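Local coordinates for UBP3-associated protein BRE5 (Saccharomyces cerevisiae, PDB 2QIY) that works with UBP3 to cleave ubiquitin, leading to mono-ubiquitination of sec23, and carries the NTF2 domain described here, at residues K81-F94 with L105-T117. Numbering follows the deposited sequence.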
ATOM      1  N   LYS A  81      -4.208   0.437  23.983  1.00 24.93           N
ATOM      2  CA  LYS A  81      -3.146   0.317  22.979  1.00 25.08           C
ATOM      3  C   LYS A  81      -3.357   1.270  21.806  1.00 23.74           C
ATOM      4  O   LYS A  81      -2.448   1.959  21.387  1.00 23.98           O
ATOM      5  CB  LYS A  81      -3.080  -1.116  22.457  1.00 26.18           C
ATOM      6  CG  LYS A  81      -1.940  -1.928  23.009  1.00 32.77           C
ATOM      7  CD  LYS A  81      -0.642  -1.519  22.315  1.00 37.78           C
ATOM      8  CE  LYS A  81       0.560  -1.674  23.243  1.00 40.97           C
ATOM      9  NZ  LYS A  81       1.797  -1.049  22.679  1.00 41.90           N
ATOM     10  N   VAL A  82      -4.587   1.319  21.304  1.00 22.28           N
ATOM     11  CA  VAL A  82      -4.930   2.134  20.151  1.00 22.11           C
ATOM     12  C   VAL A  82      -4.679   3.619  20.494  1.00 22.20           C
ATOM     13  O   VAL A  82      -4.138   4.375  19.678  1.00 22.41           O
ATOM     14  CB  VAL A  82      -6.409   1.860  19.689  1.00 22.43           C
ATOM     15  CG1 VAL A  82      -6.859   2.919  18.695  1.00 23.10           C
ATOM     16  CG2 VAL A  82      -6.541   0.431  19.092  1.00 22.31           C
ATOM     17  N   ARG A  83      -5.002   4.018  21.727  1.00 21.97           N
ATOM     18  CA  ARG A  83      -4.816   5.402  22.160  1.00 21.77           C
ATOM     19  C   ARG A  83      -3.346   5.826  22.123  1.00 21.67           C
ATOM     20  O   ARG A  83      -3.021   7.021  22.147  1.00 23.06           O
ATOM     21  CB  ARG A  83      -5.349   5.570  23.587  1.00 21.21           C
ATOM     22  CG  ARG A  83      -6.863   5.726  23.653  1.00 22.24           C
ATOM     23  CD  ARG A  83      -7.339   5.933  25.101  1.00 22.01           C
ATOM     24  NE  ARG A  83      -8.798   6.106  25.155  1.00 24.00           N
ATOM     25  CZ  ARG A  83      -9.399   7.287  25.238  1.00 27.38           C
ATOM     26  NH1 ARG A  83      -8.666   8.389  25.323  1.00 27.65           N
ATOM     27  NH2 ARG A  83     -10.731   7.371  25.278  1.00 28.14           N
ATOM     28  N   SER A  84      -2.457   4.844  22.117  1.00 21.16           N
ATOM     29  CA  SER A  84      -1.026   5.128  22.229  1.00 22.04           C
ATOM     30  C   SER A  84      -0.334   5.093  20.861  1.00 21.99           C
ATOM     31  O   SER A  84       0.883   5.232  20.786  1.00 22.58           O
ATOM     32  CB  SER A  84      -0.362   4.169  23.219  1.00 22.15           C
ATOM     33  OG  SER A  84      -0.221   2.856  22.685  1.00 24.36           O
ATOM     34  N   LEU A  85      -1.124   4.954  19.788  1.00 21.76           N
ATOM     35  CA  LEU A  85      -0.569   4.854  18.434  1.00 20.69           C
ATOM     36  C   LEU A  85      -0.047   6.209  17.978  1.00 21.19           C
ATOM     37  O   LEU A  85      -0.695   7.236  18.185  1.00 20.71           O
ATOM     38  CB  LEU A  85      -1.620   4.310  17.467  1.00 21.21           C
ATOM     39  CG  LEU A  85      -1.219   4.103  15.997  1.00 22.20           C
ATOM     40  CD1 LEU A  85      -2.027   2.985  15.338  1.00 23.73           C
ATOM     41  CD2 LEU A  85      -1.361   5.427  15.209  1.00 23.10           C
ATOM     42  N   LYS A  86       1.130   6.186  17.357  1.00 19.88           N
ATOM     43  CA  LYS A  86       1.822   7.385  16.909  1.00 20.76           C
ATOM     44  C   LYS A  86       2.410   7.076  15.528  1.00 20.33           C
ATOM     45  O   LYS A  86       2.659   5.923  15.179  1.00 20.45           O
ATOM     46  CB  LYS A  86       2.941   7.698  17.904  1.00 20.18           C
ATOM     47  CG  LYS A  86       2.410   8.083  19.304  1.00 20.85           C
ATOM     48  CD  LYS A  86       3.509   8.120  20.349  1.00 22.29           C
ATOM     49  CE  LYS A  86       2.924   8.453  21.701  1.00 28.05           C
ATOM     50  NZ  LYS A  86       2.865   9.920  21.870  1.00 31.48           N
ATOM     51  N   LEU A  87       2.623   8.099  14.715  1.00 19.88           N
ATOM     52  CA  LEU A  87       3.261   7.825  13.423  1.00 19.30           C
ATOM     53  C   LEU A  87       3.909   9.026  12.811  1.00 20.20           C
ATOM     54  O   LEU A  87       3.560  10.168  13.135  1.00 19.51           O
ATOM     55  CB  LEU A  87       2.298   7.195  12.396  1.00 20.10           C
ATOM     56  CG  LEU A  87       1.166   8.073  11.845  1.00 21.56           C
ATOM     57  CD1 LEU A  87       0.744   7.528  10.469  1.00 22.11           C
ATOM     58  CD2 LEU A  87      -0.006   8.091  12.836  1.00 22.20           C
ATOM     59  N   LYS A  88       4.863   8.719  11.938  1.00 19.06           N
ATOM     60  CA  LYS A  88       5.396   9.658  10.964  1.00 19.48           C
ATOM     61  C   LYS A  88       4.758   9.286   9.635  1.00 20.75           C
ATOM     62  O   LYS A  88       4.944   8.166   9.140  1.00 21.21           O
ATOM     63  CB  LYS A  88       6.912   9.535  10.895  1.00 19.57           C
ATOM     64  CG  LYS A  88       7.534  10.413   9.829  1.00 21.22           C
ATOM     65  CD  LYS A  88       9.056  10.352   9.858  1.00 23.29           C
ATOM     66  CE  LYS A  88       9.622  11.257   8.778  1.00 28.80           C
ATOM     67  NZ  LYS A  88      11.107  11.323   8.841  1.00 31.57           N
ATOM     68  N   LEU A  89       3.926  10.177   9.106  1.00 21.23           N
ATOM     69  CA  LEU A  89       3.248   9.933   7.809  1.00 21.13           C
ATOM     70  C   LEU A  89       4.173  10.475   6.715  1.00 20.99           C
ATOM     71  O   LEU A  89       4.448  11.677   6.681  1.00 21.77           O
ATOM     72  CB  LEU A  89       1.898  10.677   7.771  1.00 20.88           C
ATOM     73  CG  LEU A  89       0.677  10.253   6.940  1.00 24.48           C
ATOM     74  CD1 LEU A  89      -0.038  11.445   6.320  1.00 24.85           C
ATOM     75  CD2 LEU A  89       0.835   9.031   5.982  1.00 23.08           C
ATOM     76  N   ASP A  90       4.670   9.595   5.838  1.00 21.13           N
ATOM     77  CA  ASP A  90       5.663   9.989   4.821  1.00 21.46           C
ATOM     78  C   ASP A  90       5.056  10.360   3.457  1.00 21.29           C
ATOM     79  O   ASP A  90       5.503  11.309   2.801  1.00 21.81           O
ATOM     80  CB  ASP A  90       6.660   8.858   4.560  1.00 21.71           C
ATOM     81  CG  ASP A  90       7.651   8.638   5.703  1.00 24.75           C
ATOM     82  OD1 ASP A  90       7.982   7.464   5.921  1.00 27.97           O
ATOM     83  OD2 ASP A  90       8.125   9.604   6.345  1.00 25.24           O
ATOM     84  N   THR A  91       4.103   9.554   3.004  1.00 21.03           N
ATOM     85  CA  THR A  91       3.583   9.671   1.644  1.00 20.97           C
ATOM     86  C   THR A  91       2.084   9.440   1.573  1.00 21.00           C
ATOM     87  O   THR A  91       1.506   8.687   2.373  1.00 20.88           O
ATOM     88  CB  THR A  91       4.257   8.657   0.662  1.00 21.49           C
ATOM     89  OG1 THR A  91       3.836   7.329   0.981  1.00 21.02           O
ATOM     90  CG2 THR A  91       5.784   8.708   0.771  1.00 21.46           C
ATOM     91  N   ILE A  92       1.463  10.098   0.591  1.00 20.98           N
ATOM     92  CA  ILE A  92       0.062   9.882   0.302  1.00 21.83           C
ATOM     93  C   ILE A  92      -0.052   9.769  -1.218  1.00 21.49           C
ATOM     94  O   ILE A  92       0.525  10.605  -1.948  1.00 21.13           O
ATOM     95  CB  ILE A  92      -0.812  11.081   0.758  1.00 21.39           C
ATOM     96  CG1 ILE A  92      -0.662  11.321   2.280  1.00 22.81           C
ATOM     97  CG2 ILE A  92      -2.285  10.878   0.330  1.00 23.67           C
ATOM     98  CD1 ILE A  92      -1.278  12.623   2.801  1.00 23.53           C
ATOM     99  N   ASP A  93      -0.799   8.751  -1.664  1.00 20.32           N
ATOM    100  CA  ASP A  93      -1.185   8.583  -3.082  1.00 19.66           C
ATOM    101  C   ASP A  93      -2.687   8.401  -3.131  1.00 19.84           C
ATOM    102  O   ASP A  93      -3.259   7.760  -2.260  1.00 19.20           O
ATOM    103  CB  ASP A  93      -0.543   7.327  -3.681  1.00 19.58           C
ATOM    104  CG  ASP A  93       0.958   7.415  -3.731  1.00 19.33           C
ATOM    105  OD1 ASP A  93       1.465   8.128  -4.618  1.00 21.00           O
ATOM    106  OD2 ASP A  93       1.626   6.784  -2.879  1.00 22.45           O
ATOM    107  N   PHE A  94      -3.337   8.959  -4.156  1.00 20.21           N
ATOM    108  CA  PHE A  94      -4.772   8.707  -4.304  1.00 20.83           C
ATOM    109  C   PHE A  94      -5.184   8.565  -5.749  1.00 19.96           C
ATOM    110  O   PHE A  94      -4.507   9.071  -6.659  1.00 19.85           O
ATOM    111  CB  PHE A  94      -5.601   9.809  -3.637  1.00 21.40           C
ATOM    112  CG  PHE A  94      -5.329  11.184  -4.195  1.00 23.32           C
ATOM    113  CD1 PHE A  94      -6.015  11.640  -5.311  1.00 25.51           C
ATOM    114  CD2 PHE A  94      -4.369  12.006  -3.606  1.00 25.72           C
ATOM    115  CE1 PHE A  94      -5.763  12.910  -5.831  1.00 26.37           C
ATOM    116  CE2 PHE A  94      -4.103  13.288  -4.131  1.00 26.16           C
ATOM    117  CZ  PHE A  94      -4.795  13.729  -5.235  1.00 24.60           C
ATOM    118  N   LEU A 105      -9.602   5.996  -3.549  1.00 20.84           N
ATOM    119  CA  LEU A 105      -8.551   5.061  -3.119  1.00 21.60           C
ATOM    120  C   LEU A 105      -7.399   5.872  -2.572  1.00 21.50           C
ATOM    121  O   LEU A 105      -6.882   6.746  -3.272  1.00 21.49           O
ATOM    122  CB  LEU A 105      -8.036   4.297  -4.351  1.00 21.86           C
ATOM    123  CG  LEU A 105      -7.359   2.908  -4.311  1.00 26.48           C
ATOM    124  CD1 LEU A 105      -6.331   2.639  -5.437  1.00 23.68           C
ATOM    125  CD2 LEU A 105      -6.957   2.329  -2.939  1.00 22.91           C
ATOM    126  N   ILE A 106      -6.996   5.595  -1.325  1.00 21.22           N
ATOM    127  CA  ILE A 106      -5.893   6.295  -0.697  1.00 22.04           C
ATOM    128  C   ILE A 106      -4.815   5.293  -0.260  1.00 22.43           C
ATOM    129  O   ILE A 106      -5.123   4.272   0.340  1.00 22.63           O
ATOM    130  CB  ILE A 106      -6.361   7.120   0.548  1.00 21.80           C
ATOM    131  CG1 ILE A 106      -7.478   8.088   0.170  1.00 22.24           C
ATOM    132  CG2 ILE A 106      -5.179   7.858   1.182  1.00 22.53           C
ATOM    133  CD1 ILE A 106      -8.112   8.833   1.390  1.00 24.04           C
ATOM    134  N   MET A 107      -3.555   5.584  -0.548  1.00 22.80           N
ATOM    135  CA  MET A 107      -2.484   4.786   0.073  1.00 24.47           C
ATOM    136  C   MET A 107      -1.568   5.695   0.859  1.00 23.01           C
ATOM    137  O   MET A 107      -1.149   6.743   0.345  1.00 22.38           O
ATOM    138  CB  MET A 107      -1.609   4.110  -0.966  1.00 24.50           C
ATOM    139  CG  MET A 107      -2.214   3.041  -1.764  1.00 29.77           C
ATOM    140  SD  MET A 107      -0.894   2.562  -2.907  1.00 34.45           S
ATOM    141  CE  MET A 107       0.164   1.673  -1.812  1.00 26.96           C
ATOM    142  N   ALA A 108      -1.238   5.294   2.087  1.00 22.79           N
ATOM    143  CA  ALA A 108      -0.344   6.072   2.933  1.00 23.31           C
ATOM    144  C   ALA A 108       0.842   5.199   3.309  1.00 22.46           C
ATOM    145  O   ALA A 108       0.703   3.976   3.430  1.00 23.62           O
ATOM    146  CB  ALA A 108      -1.076   6.499   4.167  1.00 23.68           C
ATOM    147  N   THR A 109       2.021   5.786   3.478  1.00 21.78           N
ATOM    148  CA  THR A 109       3.118   4.969   4.020  1.00 21.15           C
ATOM    149  C   THR A 109       3.809   5.804   5.053  1.00 21.84           C
ATOM    150  O   THR A 109       3.754   7.045   5.007  1.00 21.39           O
ATOM    151  CB  THR A 109       4.198   4.529   2.975  1.00 21.33           C
ATOM    152  OG1 THR A 109       5.073   5.632   2.659  1.00 20.86           O
ATOM    153  CG2 THR A 109       3.572   3.990   1.693  1.00 20.88           C
ATOM    154  N   GLY A 110       4.506   5.140   5.961  1.00 20.67           N
ATOM    155  CA  GLY A 110       5.201   5.881   7.015  1.00 19.18           C
ATOM    156  C   GLY A 110       5.837   4.931   7.996  1.00 20.54           C
ATOM    157  O   GLY A 110       6.084   3.763   7.667  1.00 20.42           O
ATOM    158  N   GLU A 111       6.070   5.437   9.199  1.00 20.56           N
ATOM    159  CA  GLU A 111       6.658   4.648  10.281  1.00 21.18           C
ATOM    160  C   GLU A 111       5.779   4.835  11.507  1.00 20.73           C
ATOM    161  O   GLU A 111       5.495   5.954  11.907  1.00 20.85           O
ATOM    162  CB  GLU A 111       8.112   5.051  10.516  1.00 21.09           C
ATOM    163  CG  GLU A 111       8.977   4.714   9.281  1.00 23.26           C
ATOM    164  CD  GLU A 111      10.484   4.762   9.494  1.00 25.52           C
ATOM    165  OE1 GLU A 111      10.964   4.987  10.624  1.00 24.78           O
ATOM    166  OE2 GLU A 111      11.183   4.480   8.482  1.00 31.40           O
ATOM    167  N   MET A 112       5.291   3.710  12.022  1.00 20.03           N
ATOM    168  CA  MET A 112       4.299   3.693  13.084  1.00 20.16           C
ATOM    169  C   MET A 112       4.939   3.170  14.360  1.00 19.87           C
ATOM    170  O   MET A 112       5.808   2.301  14.322  1.00 20.00           O
ATOM    171  CB  MET A 112       3.126   2.779  12.643  1.00 20.43           C
ATOM    172  CG  MET A 112       1.993   2.722  13.616  1.00 20.98           C
ATOM    173  SD  MET A 112       0.630   1.823  12.849  1.00 22.78           S
ATOM    174  CE  MET A 112       0.074   3.029  11.658  1.00 21.22           C
ATOM    175  N   PHE A 113       4.530   3.704  15.499  1.00 19.65           N
ATOM    176  CA  PHE A 113       4.977   3.142  16.772  1.00 19.84           C
ATOM    177  C   PHE A 113       3.895   3.405  17.812  1.00 21.03           C
ATOM    178  O   PHE A 113       2.851   4.004  17.503  1.00 22.06           O
ATOM    179  CB  PHE A 113       6.348   3.671  17.202  1.00 19.80           C
ATOM    180  CG  PHE A 113       6.394   5.166  17.487  1.00 20.81           C
ATOM    181  CD1 PHE A 113       6.534   5.616  18.804  1.00 20.62           C
ATOM    182  CD2 PHE A 113       6.359   6.091  16.450  1.00 21.73           C
ATOM    183  CE1 PHE A 113       6.593   6.970  19.083  1.00 22.65           C
ATOM    184  CE2 PHE A 113       6.439   7.494  16.728  1.00 22.52           C
ATOM    185  CZ  PHE A 113       6.548   7.906  18.038  1.00 22.13           C
ATOM    186  N   TRP A 114       4.111   2.871  19.003  1.00 20.89           N
ATOM    187  CA  TRP A 114       3.211   3.134  20.119  1.00 20.99           C
ATOM    188  C   TRP A 114       4.096   3.653  21.233  1.00 21.69           C
ATOM    189  O   TRP A 114       5.328   3.460  21.222  1.00 21.50           O
ATOM    190  CB  TRP A 114       2.466   1.846  20.508  1.00 21.49           C
ATOM    191  CG  TRP A 114       1.498   1.375  19.418  1.00 21.28           C
ATOM    192  CD1 TRP A 114       0.125   1.532  19.406  1.00 21.77           C
ATOM    193  CD2 TRP A 114       1.833   0.703  18.210  1.00 20.65           C
ATOM    194  NE1 TRP A 114      -0.400   1.006  18.254  1.00 21.23           N
ATOM    195  CE2 TRP A 114       0.622   0.488  17.498  1.00 20.68           C
ATOM    196  CE3 TRP A 114       3.044   0.245  17.649  1.00 21.83           C
ATOM    197  CZ2 TRP A 114       0.587  -0.173  16.257  1.00 22.09           C
ATOM    198  CZ3 TRP A 114       3.003  -0.398  16.389  1.00 21.23           C
ATOM    199  CH2 TRP A 114       1.786  -0.586  15.717  1.00 21.36           C
ATOM    200  N   THR A 115       3.511   4.338  22.207  1.00 22.13           N
ATOM    201  CA  THR A 115       4.309   4.853  23.317  1.00 22.81           C
ATOM    202  C   THR A 115       5.329   3.827  23.799  1.00 22.70           C
ATOM    203  O   THR A 115       4.970   2.693  24.163  1.00 23.25           O
ATOM    204  CB  THR A 115       3.398   5.273  24.472  1.00 22.89           C
ATOM    205  OG1 THR A 115       2.417   6.185  23.955  1.00 23.84           O
ATOM    206  CG2 THR A 115       4.226   5.919  25.588  1.00 23.52           C
ATOM    207  N   GLY A 116       6.601   4.231  23.730  1.00 23.20           N
ATOM    208  CA  GLY A 116       7.712   3.434  24.208  1.00 23.99           C
ATOM    209  C   GLY A 116       8.204   2.292  23.324  1.00 23.69           C
ATOM    210  O   GLY A 116       9.152   1.597  23.723  1.00 23.93           O
ATOM    211  N   THR A 117       7.587   2.084  22.156  1.00 22.01           N
ATOM    212  CA  THR A 117       8.008   0.980  21.284  1.00 21.86           C
ATOM    213  C   THR A 117       8.940   1.467  20.183  1.00 21.16           C
ATOM    214  O   THR A 117       8.991   2.670  19.908  1.00 20.59           O
ATOM    215  CB  THR A 117       6.833   0.245  20.589  1.00 21.22           C
ATOM    216  OG1 THR A 117       6.385   0.982  19.445  1.00 20.16           O
ATOM    217  CG2 THR A 117       5.684  -0.014  21.558  1.00 22.15           C
TER
HETATM  218  O   HOH W   1       2.150   1.334  24.119  1.00 46.37           O
HETATM  219  O   HOH W   2       7.507   5.543   3.682  1.00 29.65           O
HETATM  220  O   HOH W   3       1.656   6.463  -0.202  1.00 21.43           O
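Lys86 and Phe113 face one another as a hydrogen-bonded pair in an antiparallel beta hairpin of the NTF2-like fold, and they illustrate how a lysine can pack with its methylenes and still send its amine to a charged partner. Lys86 CB lies over one face of the Phe113 ring, 3.7 Å from the ring centroid, a CH-pi contact offset toward the rim. With CG anti to the carbonyl carbon (chi1 -66°), the chain runs on across the ring, Lys86 CD coming 3.5 Å from Phe113 CE1. CE then passes Thr115 OG1, and a bend at chi4 (-87°) turns NZ to an acidic side chain on the chain of another protein, whose strand extends the sheet beside Leu87, Lys88 and Leu89. With an alanine at Phe113, the lysine methylenes would probably lose the ring face they lie on, leaving a gap beside CB and CD.

The opposite face of the hairpin is apolar: Leu85 CD1 touches Met112 SD, and Leu85 and Leu87 also meet helix 11-28, which packs against the sheet. Midway the strands slip by one residue in a classic beta bulge, where Thr109 O accepts from both Asp90 N (2.8 Å) and Thr91 N (3.2 Å). Gly110 fits here because a CB would collide with Lys88 O. Beside the bulge Thr91 OG1 and Thr109 OG1 lie 2.7 Å apart. Asp93 OD2, salt-bridged to Arg145 of the second subunit, shares a water with Thr91 OG1 and Met107 O.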